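Local coordinates for manganese-binding protein (Chlamydia trachomatis, PDB 6NSI), which captures iron, and also manganese and nickel, as the solute-binding protein of an ABC transporter that imports these metals into the cell, at residues A[107-115]-A[139-147]. Residues are numbered along the deposited sequence; the frame is centred on the assembly and turned at random.
Sequences MRVWGAAVK and ILSEMEELD
The side chains of M143 and M107 cross at about a right angle between two nearly antiparallel helices, whose axes come within 9.2 Å. M143 sends its flexible, unbranched chain across the gap: chi3 bends it at 74°, and its CE ends 3.5 Å from M107 SD. This methyl rests against the backbone of G111, with M143 CE 3.5 Å from G111 N where no side chain intervenes, and against W110 C, the ring atom CD1 lying slightly further off. Branched V114 offers CG2 to M143 CE at 3.7 Å and CG1 to L140 and I139. M107 CG, anti to its own N (chi1 -174°), lies 3.2 Å from M143 O; two further bends carry M107 CE to L146 CD2. Helices 107-124 and 129-154 form an antiparallel hairpin, consistent with the bacterial solute-binding protein 9 family, where 129-154 is probably the long helix linking the two lobes; F267 of helix 266-280 touches M143. L140 turns its CD2 methyl in to G111 O at 3.3 Å. K115, bent at chi3 and chi4, crosses L140, its NZ 3.9 Å from L140 CD2. D147 lays its apolar CB 3.8 Å from M107 CG, while OD1 bonds Y178 and OD2 forms a salt bridge with R177.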
loop_
_atom_site.group_PDB
_atom_site.type_symbol
_atom_site.label_atom_id
_atom_site.label_comp_id
_atom_site.label_asym_id
_atom_site.label_seq_id
_atom_site.Cartn_x
_atom_site.Cartn_y
_atom_site.Cartn_z
ATOM N N MET A 107 -7.222 -2.978 3.905
ATOM C CA MET A 107 -8.027 -1.915 4.503
ATOM C C MET A 107 -8.317 -2.153 5.983
ATOM O O MET A 107 -8.585 -1.193 6.711
ATOM C CB MET A 107 -9.328 -1.753 3.709
ATOM C CG MET A 107 -10.215 -0.567 4.142
ATOM S SD MET A 107 -9.493 1.086 3.940
ATOM C CE MET A 107 -9.117 1.175 2.185
ATOM N N ARG A 108 -8.259 -3.398 6.458
ATOM C CA ARG A 108 -8.382 -3.607 7.900
ATOM C C ARG A 108 -7.121 -3.161 8.625
ATOM O O ARG A 108 -7.192 -2.516 9.682
ATOM C CB ARG A 108 -8.676 -5.070 8.208
ATOM C CG ARG A 108 -8.800 -5.352 9.701
ATOM C CD ARG A 108 -8.529 -6.815 10.011
ATOM N NE ARG A 108 -7.098 -7.116 10.043
ATOM C CZ ARG A 108 -6.280 -6.786 11.040
ATOM N NH1 ARG A 108 -6.751 -6.136 12.104
ATOM N NH2 ARG A 108 -4.990 -7.106 10.972
ATOM N N VAL A 109 -5.952 -3.494 8.072
ATOM C CA VAL A 109 -4.701 -3.059 8.683
ATOM C C VAL A 109 -4.584 -1.536 8.621
ATOM O O VAL A 109 -4.257 -0.889 9.621
ATOM C CB VAL A 109 -3.506 -3.776 8.013
ATOM C CG1 VAL A 109 -2.168 -3.338 8.628
ATOM C CG2 VAL A 109 -3.660 -5.301 8.130
ATOM N N TRP A 110 -4.890 -0.932 7.465
ATOM C CA TRP A 110 -4.777 0.521 7.366
ATOM C C TRP A 110 -5.797 1.223 8.257
ATOM O O TRP A 110 -5.547 2.338 8.728
ATOM C CB TRP A 110 -4.926 0.974 5.912
ATOM C CG TRP A 110 -4.199 2.277 5.630
ATOM C CD1 TRP A 110 -4.740 3.424 5.117
ATOM C CD2 TRP A 110 -2.801 2.556 5.841
ATOM N NE1 TRP A 110 -3.774 4.398 4.993
ATOM C CE2 TRP A 110 -2.573 3.890 5.421
ATOM C CE3 TRP A 110 -1.719 1.807 6.327
ATOM C CZ2 TRP A 110 -1.319 4.495 5.494
ATOM C CZ3 TRP A 110 -0.462 2.417 6.390
ATOM C CH2 TRP A 110 -0.280 3.741 5.978
ATOM N N GLY A 111 -6.944 0.596 8.503
ATOM C CA GLY A 111 -7.851 1.127 9.511
ATOM C C GLY A 111 -7.206 1.176 10.881
ATOM O O GLY A 111 -7.303 2.179 11.595
ATOM N N ALA A 112 -6.533 0.087 11.269
ATOM C CA ALA A 112 -5.755 0.103 12.504
ATOM C C ALA A 112 -4.682 1.189 12.470
ATOM O O ALA A 112 -4.468 1.890 13.466
ATOM C CB ALA A 112 -5.124 -1.267 12.743
ATOM N N ALA A 113 -3.997 1.339 11.327
ATOM C CA ALA A 113 -3.047 2.436 11.162
ATOM C C ALA A 113 -3.718 3.782 11.410
ATOM O O ALA A 113 -3.178 4.644 12.112
ATOM C CB ALA A 113 -2.441 2.392 9.755
ATOM N N VAL A 114 -4.900 3.986 10.830
ATOM C CA VAL A 114 -5.606 5.242 11.043
ATOM C C VAL A 114 -5.976 5.413 12.513
ATOM O O VAL A 114 -5.954 6.537 13.039
ATOM C CB VAL A 114 -6.827 5.311 10.112
ATOM C CG1 VAL A 114 -7.728 6.465 10.486
ATOM C CG2 VAL A 114 -6.353 5.447 8.661
ATOM N N LYS A 115 -6.231 4.306 13.205
ATOM C CA LYS A 115 -6.539 4.376 14.653
ATOM C C LYS A 115 -5.333 4.969 15.372
ATOM O O LYS A 115 -5.535 5.771 16.255
ATOM C CB LYS A 115 -6.902 3.006 15.224
ATOM C CG LYS A 115 -8.024 3.036 16.248
ATOM C CD LYS A 115 -8.471 1.676 16.697
ATOM C CE LYS A 115 -8.757 0.765 15.527
ATOM N NZ LYS A 115 -9.971 1.176 14.789
ATOM N N ILE A 139 -14.268 8.370 9.539
ATOM C CA ILE A 139 -13.456 7.737 8.500
ATOM C C ILE A 139 -13.237 6.262 8.817
ATOM O O ILE A 139 -13.255 5.410 7.918
ATOM C CB ILE A 139 -12.126 8.493 8.291
ATOM C CG1 ILE A 139 -11.365 7.892 7.097
ATOM C CG2 ILE A 139 -11.272 8.502 9.549
ATOM C CD1 ILE A 139 -12.250 7.723 5.860
ATOM N N LEU A 140 -13.066 5.929 10.100
ATOM C CA LEU A 140 -12.851 4.538 10.486
ATOM C C LEU A 140 -14.044 3.656 10.123
ATOM O O LEU A 140 -13.864 2.513 9.684
ATOM C CB LEU A 140 -12.561 4.441 11.979
ATOM C CG LEU A 140 -11.144 4.824 12.407
ATOM C CD1 LEU A 140 -11.080 4.983 13.943
ATOM C CD2 LEU A 140 -10.162 3.785 11.904
ATOM N N SER A 141 -15.269 4.155 10.310
ATOM C CA SER A 141 -16.428 3.345 9.936
ATOM C C SER A 141 -16.618 3.312 8.424
ATOM O O SER A 141 -17.151 2.332 7.880
ATOM C CB SER A 141 -17.687 3.876 10.615
ATOM O OG SER A 141 -18.007 5.146 10.093
ATOM N N GLU A 142 -16.200 4.370 7.730
ATOM C CA GLU A 142 -16.217 4.334 6.276
ATOM C C GLU A 142 -15.214 3.312 5.744
ATOM O O GLU A 142 -15.501 2.598 4.774
ATOM C CB GLU A 142 -15.938 5.731 5.724
ATOM C CG GLU A 142 -17.136 6.673 5.782
ATOM C CD GLU A 142 -16.786 8.099 5.382
ATOM O OE1 GLU A 142 -17.258 9.048 6.044
ATOM O OE2 GLU A 142 -16.027 8.281 4.409
ATOM N N MET A 143 -14.047 3.205 6.394
ATOM C CA MET A 143 -13.026 2.246 5.972
ATOM C C MET A 143 -13.444 0.812 6.273
ATOM O O MET A 143 -13.109 -0.102 5.508
ATOM C CB MET A 143 -11.683 2.561 6.646
ATOM C CG MET A 143 -11.039 3.861 6.203
ATOM S SD MET A 143 -9.592 4.329 7.192
ATOM C CE MET A 143 -8.373 3.157 6.580
ATOM N N GLU A 144 -14.165 0.586 7.374
ATOM C CA GLU A 144 -14.698 -0.748 7.618
ATOM C C GLU A 144 -15.699 -1.131 6.541
ATOM O O GLU A 144 -15.701 -2.270 6.062
ATOM C CB GLU A 144 -15.314 -0.826 9.015
ATOM C CG GLU A 144 -14.238 -0.858 10.092
ATOM C CD GLU A 144 -14.767 -0.687 11.506
ATOM O OE1 GLU A 144 -15.952 -0.310 11.669
ATOM O OE2 GLU A 144 -13.980 -0.917 12.457
ATOM N N GLU A 145 -16.529 -0.181 6.110
ATOM C CA GLU A 145 -17.460 -0.487 5.032
ATOM C C GLU A 145 -16.717 -0.726 3.722
ATOM O O GLU A 145 -17.050 -1.651 2.966
ATOM C CB GLU A 145 -18.477 0.639 4.880
ATOM C CG GLU A 145 -19.587 0.308 3.911
ATOM C CD GLU A 145 -20.607 1.410 3.834
ATOM O OE1 GLU A 145 -20.562 2.304 4.708
ATOM O OE2 GLU A 145 -21.442 1.389 2.900
ATOM N N LEU A 146 -15.714 0.109 3.445
ATOM C CA LEU A 146 -14.825 -0.096 2.305
ATOM C C LEU A 146 -14.208 -1.494 2.317
ATOM O O LEU A 146 -14.140 -2.163 1.278
ATOM C CB LEU A 146 -13.737 0.971 2.343
ATOM C CG LEU A 146 -13.109 1.546 1.084
ATOM C CD1 LEU A 146 -14.081 1.524 -0.077
ATOM C CD2 LEU A 146 -12.622 2.977 1.394
ATOM N N ASP A 147 -13.768 -1.956 3.491
ATOM C CA ASP A 147 -13.143 -3.272 3.603
ATOM C C ASP A 147 -14.136 -4.394 3.302
ATOM O O ASP A 147 -13.809 -5.344 2.579
ATOM C CB ASP A 147 -12.530 -3.428 4.999
ATOM C CG ASP A 147 -11.901 -4.784 5.210
ATOM O OD1 ASP A 147 -10.891 -5.093 4.529
ATOM O OD2 ASP A 147 -12.429 -5.551 6.038
#